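Local coordinates for protein putative enoyl-CoA hydratase (PDB 3G64) that probably acts as an enoyl-CoA hydratase or a related enzyme of the crotonase family, handling acyl-CoA substrates, at residues 88-92 against 93-97; 96-99 against 100-104; 105-108 against 109-113; 183-186 against 187-191. All blocks are in the same frame, centred on the assembly; numbering follows the deposited sequence. Where two conformers were deposited one is given.

Contact 1 (88-92 against 93-97); sequences LSMDT and ARLLD
Asp91 caps the start of helix 92-111 and reaches forward to Arg94. Its CG stands between the backbone N and the carbonyl carbon (chi1 67°), which turns the carboxylate over the first turn. Asp91 OD1 accepts from Arg94 N at 2.9 Å, with 158° at the hydrogen. This is the N-cap bond. The carboxylate would also suit the positive end of the helix dipole. Asp91 OD2 makes a salt bridge to Arg94 NE at 3.0 Å. The two flat groups stand 71° apart, and NE is the nitrogen that carries the bridge. Arg94 was modelled in two conformers, and OD2 crowds its CD, so the bridge is doubtful in detail. The Arg94 end of this pair is the loose, exposed side.

The tighter side is round Leu95. Leu95 CD2 rests against CB of Met90, a selenomethionine, at 3.9 Å, and Leu95 CG lies 3.5 Å from Asp91 O. Asp91 O also accepts from Leu95 N, at 3.0 Å, as the helix proper begins. With an alanine at Leu95, Met90 would probably lose its apolar partner, leaving a gap toward Met254 of the second subunit. Leu88 packs on His263 and Leu96 on Ala247, both of the second subunit. The contact lies where the loop after helix 80-87 enters helix 92-111.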
loop_
_atom_site.group_PDB
_atom_site.type_symbol
_atom_site.label_atom_id
_atom_site.label_comp_id
_atom_site.label_asym_id
_atom_site.label_seq_id
_atom_site.Cartn_x
_atom_site.Cartn_y
_atom_site.Cartn_z
ATOM N N LEU A 88 22.206 -27.097 5.352
ATOM C CA LEU A 88 23.648 -26.900 5.165
ATOM C C LEU A 88 24.326 -28.043 4.415
ATOM O O LEU A 88 25.464 -27.908 3.961
ATOM C CB LEU A 88 24.352 -26.646 6.508
ATOM C CG LEU A 88 24.005 -25.226 6.999
ATOM C CD1 LEU A 88 24.455 -25.035 8.406
ATOM C CD2 LEU A 88 24.676 -24.212 6.059
ATOM N N SER A 89 23.669 -29.186 4.268
ATOM C CA SER A 89 24.316 -30.192 3.425
ATOM C C SER A 89 23.448 -30.627 2.226
ATOM O O SER A 89 23.604 -31.723 1.700
ATOM C CB SER A 89 24.815 -31.384 4.249
ATOM O OG SER A 89 23.746 -32.082 4.844
HETATM N N MSE A 90 22.554 -29.753 1.785
HETATM C CA MSE A 90 21.700 -30.065 0.644
HETATM C C MSE A 90 22.321 -29.608 -0.653
HETATM O O MSE A 90 23.012 -28.577 -0.689
HETATM C CB MSE A 90 20.356 -29.340 0.750
HETATM C CG MSE A 90 19.539 -29.812 1.859
HETATM SE SE MSE A 90 17.735 -29.153 1.711
HETATM C CE MSE A 90 17.212 -30.718 2.619
ATOM N N ASP A 91 22.010 -30.329 -1.722
ATOM C CA ASP A 91 22.452 -29.922 -3.045
ATOM C C ASP A 91 21.643 -28.716 -3.543
ATOM O O ASP A 91 20.582 -28.363 -3.002
ATOM C CB ASP A 91 22.435 -31.094 -4.046
ATOM C CG ASP A 91 21.028 -31.600 -4.373
ATOM O OD1 ASP A 91 20.136 -30.798 -4.736
ATOM O OD2 ASP A 91 20.808 -32.831 -4.286
ATOM N N THR A 92 22.155 -28.088 -4.587
ATOM C CA THR A 92 21.537 -26.903 -5.165
ATOM C C THR A 92 20.062 -27.084 -5.553
ATOM O O THR A 92 19.254 -26.189 -5.346
ATOM C CB THR A 92 22.317 -26.512 -6.421
ATOM O OG1 THR A 92 23.719 -26.418 -6.087
ATOM C CG2 THR A 92 21.786 -25.178 -7.009
ATOM N N ALA A 93 19.704 -28.214 -6.151
ATOM C CA ALA A 93 18.307 -28.405 -6.542
ATOM C C ALA A 93 17.382 -28.491 -5.324
ATOM O O ALA A 93 16.269 -27.952 -5.331
ATOM C CB ALA A 93 18.152 -29.660 -7.438
ATOM N N ARG A 94 17.849 -29.152 -4.270
ATOM C CA ARG A 94 17.038 -29.313 -3.070
ATOM C C ARG A 94 16.929 -28.044 -2.231
ATOM O O ARG A 94 15.929 -27.837 -1.543
ATOM C CB ARG A 94 17.536 -30.498 -2.246
ATOM C CG ARG A 94 17.086 -31.804 -2.873
ATOM C CD ARG A 94 18.256 -32.730 -3.057
ATOM N NE ARG A 94 17.981 -33.780 -4.030
ATOM C CZ ARG A 94 17.697 -35.032 -3.699
ATOM N NH1 ARG A 94 17.658 -35.381 -2.418
ATOM N NH2 ARG A 94 17.461 -35.931 -4.645
ATOM N N LEU A 95 17.946 -27.194 -2.295
ATOM C CA LEU A 95 17.835 -25.857 -1.691
ATOM C C LEU A 95 16.741 -25.046 -2.394
ATOM O O LEU A 95 15.909 -24.383 -1.749
ATOM C CB LEU A 95 19.181 -25.113 -1.753
ATOM C CG LEU A 95 20.292 -25.643 -0.831
ATOM C CD1 LEU A 95 21.599 -24.913 -1.126
ATOM C CD2 LEU A 95 19.891 -25.479 0.664
ATOM N N LEU A 96 16.714 -25.116 -3.724
ATOM C CA LEU A 96 15.693 -24.393 -4.457
ATOM C C LEU A 96 14.313 -24.996 -4.195
ATOM O O LEU A 96 13.329 -24.255 -4.020
ATOM C CB LEU A 96 15.996 -24.366 -5.975
ATOM C CG LEU A 96 14.999 -23.584 -6.850
ATOM C CD1 LEU A 96 15.121 -22.066 -6.613
ATOM C CD2 LEU A 96 15.251 -23.904 -8.348
ATOM N N ASP A 97 14.234 -26.327 -4.190
ATOM C CA ASP A 97 12.948 -27.001 -3.958
ATOM C C ASP A 97 12.371 -26.615 -2.579
ATOM O O ASP A 97 11.155 -26.448 -2.423
ATOM C CB ASP A 97 13.137 -28.537 -3.958
ATOM C CG ASP A 97 13.280 -29.132 -5.368
ATOM O OD1 ASP A 97 12.893 -28.471 -6.344
ATOM O OD2 ASP A 97 13.775 -30.278 -5.487
#

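Contact 2 (96-99 against 100-104)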
loop_
_atom_site.group_PDB
_atom_site.type_symbol
_atom_site.label_atom_id
_atom_site.label_comp_id
_atom_site.label_asym_id
_atom_site.label_seq_id
_atom_site.Cartn_x
_atom_site.Cartn_y
_atom_site.Cartn_z
ATOM N N LEU A 96 16.714 -25.116 -3.724
ATOM C CA LEU A 96 15.693 -24.393 -4.457
ATOM C C LEU A 96 14.313 -24.996 -4.195
ATOM O O LEU A 96 13.329 -24.255 -4.020
ATOM C CB LEU A 96 15.996 -24.366 -5.975
ATOM C CG LEU A 96 14.999 -23.584 -6.850
ATOM C CD1 LEU A 96 15.121 -22.066 -6.613
ATOM C CD2 LEU A 96 15.251 -23.904 -8.348
ATOM N N ASP A 97 14.234 -26.327 -4.190
ATOM C CA ASP A 97 12.948 -27.001 -3.958
ATOM C C ASP A 97 12.371 -26.615 -2.579
ATOM O O ASP A 97 11.155 -26.448 -2.423
ATOM C CB ASP A 97 13.137 -28.537 -3.958
ATOM C CG ASP A 97 13.280 -29.132 -5.368
ATOM O OD1 ASP A 97 12.893 -28.471 -6.344
ATOM O OD2 ASP A 97 13.775 -30.278 -5.487
ATOM N N PHE A 98 13.230 -26.533 -1.561
ATOM C CA PHE A 98 12.736 -26.214 -0.202
ATOM C C PHE A 98 12.166 -24.778 -0.202
ATOM O O PHE A 98 11.054 -24.522 0.250
ATOM C CB PHE A 98 13.833 -26.366 0.883
ATOM C CG PHE A 98 13.446 -25.726 2.183
ATOM C CD1 PHE A 98 12.420 -26.281 2.956
ATOM C CD2 PHE A 98 14.005 -24.523 2.582
ATOM C CE1 PHE A 98 11.970 -25.655 4.143
ATOM C CE2 PHE A 98 13.571 -23.887 3.801
ATOM C CZ PHE A 98 12.546 -24.457 4.560
ATOM N N ASN A 99 12.924 -23.830 -0.733
ATOM C CA ASN A 99 12.446 -22.461 -0.726
ATOM C C ASN A 99 11.257 -22.215 -1.622
ATOM O O ASN A 99 10.422 -21.344 -1.338
ATOM C CB ASN A 99 13.578 -21.488 -0.987
ATOM C CG ASN A 99 14.590 -21.502 0.146
ATOM O OD1 ASN A 99 14.301 -21.003 1.250
ATOM N ND2 ASN A 99 15.751 -22.104 -0.094
ATOM N N ARG A 100 11.151 -22.999 -2.683
ATOM C CA ARG A 100 9.963 -22.898 -3.517
ATOM C C ARG A 100 8.760 -23.454 -2.766
ATOM O O ARG A 100 7.657 -22.941 -2.889
ATOM C CB ARG A 100 10.146 -23.661 -4.834
ATOM C CG ARG A 100 8.898 -23.626 -5.716
ATOM C CD ARG A 100 9.195 -24.181 -7.110
ATOM N NE ARG A 100 9.834 -23.203 -8.000
ATOM C CZ ARG A 100 10.959 -23.434 -8.675
ATOM N NH1 ARG A 100 11.555 -24.614 -8.530
ATOM N NH2 ARG A 100 11.479 -22.501 -9.503
HETATM N N MSE A 101 8.968 -24.531 -2.022
HETATM C CA MSE A 101 7.864 -25.148 -1.309
HETATM C C MSE A 101 7.301 -24.179 -0.256
HETATM O O MSE A 101 6.091 -24.082 -0.081
HETATM C CB MSE A 101 8.304 -26.445 -0.627
HETATM C CG MSE A 101 7.306 -26.888 0.461
HETATM SE SE MSE A 101 7.682 -28.663 1.224
HETATM C CE MSE A 101 9.272 -28.211 2.313
ATOM N N THR A 102 8.167 -23.460 0.456
ATOM C CA THR A 102 7.628 -22.572 1.495
ATOM C C THR A 102 6.850 -21.411 0.877
ATOM O O THR A 102 5.747 -21.069 1.330
ATOM C CB THR A 102 8.743 -21.996 2.377
ATOM O OG1 THR A 102 9.688 -21.307 1.544
ATOM C CG2 THR A 102 9.432 -23.096 3.141
ATOM N N GLY A 103 7.408 -20.820 -0.181
ATOM C CA GLY A 103 6.704 -19.790 -0.934
ATOM C C GLY A 103 5.369 -20.273 -1.470
ATOM O O GLY A 103 4.380 -19.527 -1.471
ATOM N N GLN A 104 5.295 -21.514 -1.921
ATOM C CA GLN A 104 4.008 -21.965 -2.452
ATOM C C GLN A 104 3.012 -22.295 -1.329
ATOM O O GLN A 104 1.801 -22.342 -1.570
ATOM C CB GLN A 104 4.173 -23.138 -3.427
ATOM C CG GLN A 104 5.104 -22.827 -4.628
ATOM C CD GLN A 104 4.463 -21.966 -5.697
ATOM O OE1 GLN A 104 3.285 -22.132 -6.023
ATOM N NE2 GLN A 104 5.252 -21.060 -6.287
HETATM O O HOH W 1 10.616 -27.105 -7.085
HETATM O O HOH W 2 11.853 -19.960 2.307
#
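Phe98 and Met101, a selenomethionine, both set CG opposite the backbone N (chi1 166° and 163°), and Met101 then bends at its last torsion. That bend brings Met101 CE back to the Phe98 ring, 3.7 Å from Phe98 CD1. Thr102 adds a CH-pi contact: CG2 is 4.1 Å from the ring centroid and off-centre, 29° from the normal. Phe43 also meets this ring, with planes nearly perpendicular. Met101 and Thr102 reach Tyr46 on helix 43-58.

The polar ends use water. Thr102 OG1 lies 3.0 Å from Asn99 O and also meets a water; which takes its proton is not settled. That water donates to Asn99 OD1, while Asn99 ND2 binds Leu95 O. A second water lies in the plane of the Arg100 guanidinium, at its edge. It accepts from Arg100 NH1 at 3.0 Å and donates to Asp97 OD1 at 2.8 Å, linking charges that do not touch directly. Arg100 NH2 makes a salt bridge to Glu244 of the second subunit.

The i to i+3 and i+4 meetings are those of an alpha-helix, here wedged between helix 43-58 and the second subunit of a crotonase-type trimer.

Contact 3 (105-108 against 109-113); sequences VVRA and VRECP
Arg107 and Glu111 bring their flat groups near each other, with planes 21° apart, but they form no salt bridge. Glu111 OE1 comes obliquely, well out of the guanidinium plane and 4.1 Å from Arg107 NE, so no N-H points at it. Any attraction would be of charges alone, and doubtful because Glu111 has two conformers. The carboxylate rests on the aliphatic part of Arg107: Glu111 OE2 is 3.9 Å from Arg107 CG.

The second guanidinium, of Arg110, turns away from this pair. Its chain bends at chi2 and chi3 (-56° and -41°), and Arg110 CG stays 3.4 Å from Val106 O. Its NH1 makes a salt bridge to Asp136 OD1 and a hydrogen bond to Ala134 O, so a buried charge is met.

The helix ends here. Val109 N still bonds Val105 O at 2.9 Å. Glu111 N bonds weakly to Arg107 O and Ala108 O, Cys112 N weakly to Ala108 O, and Cys112 leaves helical geometry. On another helix, Lys228 NZ meets Val109 O and Thr232 OG1 meets Arg110 O.

Val105 and Val109 pack between helices 43-58 and 127-134. Val106 faces helices 127-134 and 162-170, deep in the fold.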
loop_
_atom_site.group_PDB
_atom_site.type_symbol
_atom_site.label_atom_id
_atom_site.label_comp_id
_atom_site.label_asym_id
_atom_site.label_seq_id
_atom_site.Cartn_x
_atom_site.Cartn_y
_atom_site.Cartn_z
ATOM N N VAL A 105 3.502 -22.507 -0.103
ATOM C CA VAL A 105 2.563 -22.612 1.023
ATOM C C VAL A 105 1.849 -21.274 1.222
ATOM O O VAL A 105 0.615 -21.212 1.292
ATOM C CB VAL A 105 3.245 -23.072 2.325
ATOM C CG1 VAL A 105 2.220 -22.963 3.506
ATOM C CG2 VAL A 105 3.706 -24.501 2.151
ATOM N N VAL A 106 2.628 -20.194 1.253
ATOM C CA VAL A 106 2.076 -18.855 1.431
ATOM C C VAL A 106 1.140 -18.502 0.270
ATOM O O VAL A 106 0.047 -17.949 0.483
ATOM C CB VAL A 106 3.218 -17.812 1.576
ATOM C CG1 VAL A 106 2.699 -16.405 1.442
ATOM C CG2 VAL A 106 3.918 -17.998 2.939
ATOM N N ARG A 107 1.550 -18.832 -0.955
ATOM C CA ARG A 107 0.697 -18.581 -2.102
ATOM C C ARG A 107 -0.615 -19.374 -1.974
ATOM O O ARG A 107 -1.709 -18.856 -2.262
ATOM C CB ARG A 107 1.431 -18.948 -3.392
ATOM C CG ARG A 107 0.737 -18.379 -4.615
ATOM C CD ARG A 107 1.540 -18.638 -5.927
ATOM N NE ARG A 107 1.325 -20.005 -6.371
ATOM C CZ ARG A 107 1.607 -20.463 -7.595
ATOM N NH1 ARG A 107 2.124 -19.669 -8.530
ATOM N NH2 ARG A 107 1.366 -21.734 -7.891
ATOM N N ALA A 108 -0.507 -20.629 -1.536
ATOM C CA ALA A 108 -1.703 -21.457 -1.364
ATOM C C ALA A 108 -2.647 -20.846 -0.301
ATOM O O ALA A 108 -3.871 -20.876 -0.453
ATOM C CB ALA A 108 -1.311 -22.876 -0.974
ATOM N N VAL A 109 -2.091 -20.265 0.763
ATOM C CA VAL A 109 -2.955 -19.566 1.717
ATOM C C VAL A 109 -3.652 -18.392 1.041
ATOM O O VAL A 109 -4.849 -18.184 1.223
ATOM C CB VAL A 109 -2.203 -19.078 2.976
ATOM C CG1 VAL A 109 -3.128 -18.193 3.847
ATOM C CG2 VAL A 109 -1.718 -20.263 3.789
ATOM N N ARG A 110 -2.910 -17.622 0.243
ATOM C CA ARG A 110 -3.503 -16.482 -0.449
ATOM C C ARG A 110 -4.576 -16.891 -1.487
ATOM O O ARG A 110 -5.455 -16.078 -1.822
ATOM C CB ARG A 110 -2.405 -15.607 -1.121
ATOM C CG ARG A 110 -1.412 -14.935 -0.072
ATOM C CD ARG A 110 -2.177 -14.071 0.988
ATOM N NE ARG A 110 -3.265 -13.291 0.370
ATOM C CZ ARG A 110 -4.456 -13.070 0.936
ATOM N NH1 ARG A 110 -4.737 -13.562 2.148
ATOM N NH2 ARG A 110 -5.388 -12.371 0.286
ATOM N N GLU A 111 -4.499 -18.116 -2.000
ATOM C CA GLU A 111 -5.346 -18.490 -3.135
ATOM C C GLU A 111 -6.484 -19.464 -2.823
ATOM O O GLU A 111 -7.315 -19.712 -3.687
ATOM C CB GLU A 111 -4.500 -19.052 -4.302
ATOM C CG GLU A 111 -3.697 -17.991 -5.046
ATOM C CD GLU A 111 -2.882 -18.550 -6.218
ATOM O OE1 GLU A 111 -2.816 -19.784 -6.407
ATOM O OE2 GLU A 111 -2.300 -17.735 -6.959
ATOM N N CYS A 112 -6.512 -20.032 -1.622
ATOM C CA CYS A 112 -7.512 -21.044 -1.306
ATOM C C CYS A 112 -8.900 -20.410 -1.192
ATOM O O CYS A 112 -9.037 -19.321 -0.632
ATOM C CB CYS A 112 -7.154 -21.790 -0.016
ATOM S SG CYS A 112 -6.973 -20.744 1.477
ATOM N N PRO A 113 -9.930 -21.107 -1.707
ATOM C CA PRO A 113 -11.288 -20.565 -1.854
ATOM C C PRO A 113 -12.076 -20.502 -0.528
ATOM O O PRO A 113 -13.231 -20.911 -0.487
ATOM C CB PRO A 113 -11.947 -21.541 -2.825
ATOM C CG PRO A 113 -11.243 -22.865 -2.553
ATOM C CD PRO A 113 -9.818 -22.505 -2.163
#

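Contact 4 (183-186 against 187-191); sequences DTVR and APEAE
Val185 and Ala190 meet where the short strand 185-186 turns into helix 187-193, with Arg186 at the N-cap position. The junction belongs to the crotonase-type domain, and Val185 pairs by backbone with Phe146 of strand 145-147.

Val185 CG1 lies against the first helical turn, 3.6 Å from Ala190 N and 3.9 Å from Ala190 CB. Glu189 runs alongside the same methyl. Its chain is fully extended (chi1 176°, chi2 178°), so Glu189 CG passes Val185 CG1 at 3.9 Å and the carboxylate comes back level with the strand. Arg186 and Pro188 pass at a slant, with Pro188 CD 3.8 Å from Arg186 CB. The turn is closed by Ala190 N, which donates to Arg186 O at 2.9 Å.

The two oxygens of Glu189 do different work. OE2 makes a salt bridge with Arg177, on helix 172-181, which would help fix the carboxylate. OE1 receives two waters that tie it to the backbone at Thr184 and Arg186. An alanine in place of Glu189 would probably leave Arg177 without this charge mate and set both waters loose. One water donates to Thr184 O. The other accepts from Arg186 N at 2.9 Å and donates to Glu189 OE1 at 2.6 Å.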
loop_
_atom_site.group_PDB
_atom_site.type_symbol
_atom_site.label_atom_id
_atom_site.label_comp_id
_atom_site.label_asym_id
_atom_site.label_seq_id
_atom_site.Cartn_x
_atom_site.Cartn_y
_atom_site.Cartn_z
ATOM N N ASP A 183 13.416 -6.878 14.529
ATOM C CA ASP A 183 13.033 -6.611 15.921
ATOM C C ASP A 183 11.596 -7.039 16.215
ATOM O O ASP A 183 10.723 -7.056 15.340
ATOM C CB ASP A 183 13.211 -5.123 16.268
ATOM C CG ASP A 183 14.685 -4.728 16.454
ATOM O OD1 ASP A 183 15.526 -5.625 16.692
ATOM O OD2 ASP A 183 15.010 -3.518 16.362
ATOM N N THR A 184 11.347 -7.379 17.468
ATOM C CA THR A 184 10.015 -7.784 17.903
ATOM C C THR A 184 8.979 -6.664 17.793
ATOM O O THR A 184 9.244 -5.507 18.115
ATOM C CB THR A 184 10.068 -8.353 19.355
ATOM O OG1 THR A 184 10.852 -9.538 19.323
ATOM C CG2 THR A 184 8.671 -8.714 19.874
ATOM N N VAL A 185 7.811 -7.023 17.273
ATOM C CA VAL A 185 6.697 -6.114 17.163
ATOM C C VAL A 185 5.644 -6.623 18.135
ATOM O O VAL A 185 5.022 -7.659 17.897
ATOM C CB VAL A 185 6.109 -6.066 15.741
ATOM C CG1 VAL A 185 4.913 -5.130 15.701
ATOM C CG2 VAL A 185 7.163 -5.598 14.716
ATOM N N ARG A 186 5.466 -5.901 19.239
ATOM C CA ARG A 186 4.443 -6.255 20.235
ATOM C C ARG A 186 3.029 -5.896 19.764
ATOM O O ARG A 186 2.847 -5.176 18.776
ATOM C CB ARG A 186 4.742 -5.588 21.585
ATOM C CG ARG A 186 6.207 -5.611 21.990
ATOM C CD ARG A 186 6.380 -5.142 23.442
ATOM N NE ARG A 186 6.747 -3.729 23.577
ATOM C CZ ARG A 186 5.902 -2.726 23.832
ATOM N NH1 ARG A 186 4.590 -2.929 23.957
ATOM N NH2 ARG A 186 6.379 -1.493 23.945
ATOM N N ALA A 187 2.023 -6.394 20.476
ATOM C CA ALA A 187 0.630 -6.175 20.070
ATOM C C ALA A 187 0.190 -4.707 19.811
ATOM O O ALA A 187 -0.527 -4.450 18.854
ATOM C CB ALA A 187 -0.344 -6.849 21.091
ATOM N N PRO A 188 0.589 -3.751 20.673
ATOM C CA PRO A 188 0.099 -2.385 20.416
ATOM C C PRO A 188 0.654 -1.796 19.110
ATOM O O PRO A 188 -0.083 -1.191 18.348
ATOM C CB PRO A 188 0.597 -1.584 21.638
ATOM C CG PRO A 188 0.855 -2.625 22.715
ATOM C CD PRO A 188 1.333 -3.854 21.942
ATOM N N GLU A 189 1.941 -1.986 18.859
ATOM C CA GLU A 189 2.528 -1.509 17.625
ATOM C C GLU A 189 1.894 -2.245 16.430
ATOM O O GLU A 189 1.537 -1.627 15.429
ATOM C CB GLU A 189 4.043 -1.734 17.632
ATOM C CG GLU A 189 4.671 -1.321 16.297
ATOM C CD GLU A 189 6.176 -1.480 16.238
ATOM O OE1 GLU A 189 6.792 -2.019 17.186
ATOM O OE2 GLU A 189 6.747 -1.078 15.210
ATOM N N ALA A 190 1.766 -3.565 16.559
ATOM C CA ALA A 190 1.166 -4.410 15.522
ATOM C C ALA A 190 -0.234 -3.914 15.167
ATOM O O ALA A 190 -0.580 -3.805 13.985
ATOM C CB ALA A 190 1.129 -5.883 15.973
ATOM N N GLU A 191 -1.030 -3.604 16.191
ATOM C CA GLU A 191 -2.360 -3.054 15.979
ATOM C C GLU A 191 -2.298 -1.695 15.274
ATOM O O GLU A 191 -3.024 -1.452 14.323
ATOM C CB GLU A 191 -3.080 -2.924 17.326
ATOM C CG GLU A 191 -4.589 -2.981 17.225
ATOM C CD GLU A 191 -5.195 -1.743 16.588
ATOM O OE1 GLU A 191 -4.745 -0.615 16.906
ATOM O OE2 GLU A 191 -6.136 -1.898 15.775
HETATM O O HOH W 3 9.171 -3.080 16.602
HETATM O O HOH W 4 6.445 -3.199 19.510
#

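Contacts 1, 2 and 3 follow one another along helix 92-111, and all three touch the second subunit. They run from surface to core. Contact 1, at the exposed start, relies on a charged cap. Contact 2 is partly buried and mixes an aromatic cluster with water bridges; it shares Leu96 and Asp97 with contact 1. Contact 3, its centre about 7 Å from the chain centre, packs valines against other helices, and its buried Arg110 finds partners in the same chain. Contact 4 stands apart on a strand-helix junction, its centre about 25 Å from that of contact 3. Like contact 1 it opens a helix, but with waters and a glutamate in place of a side-chain cap bond.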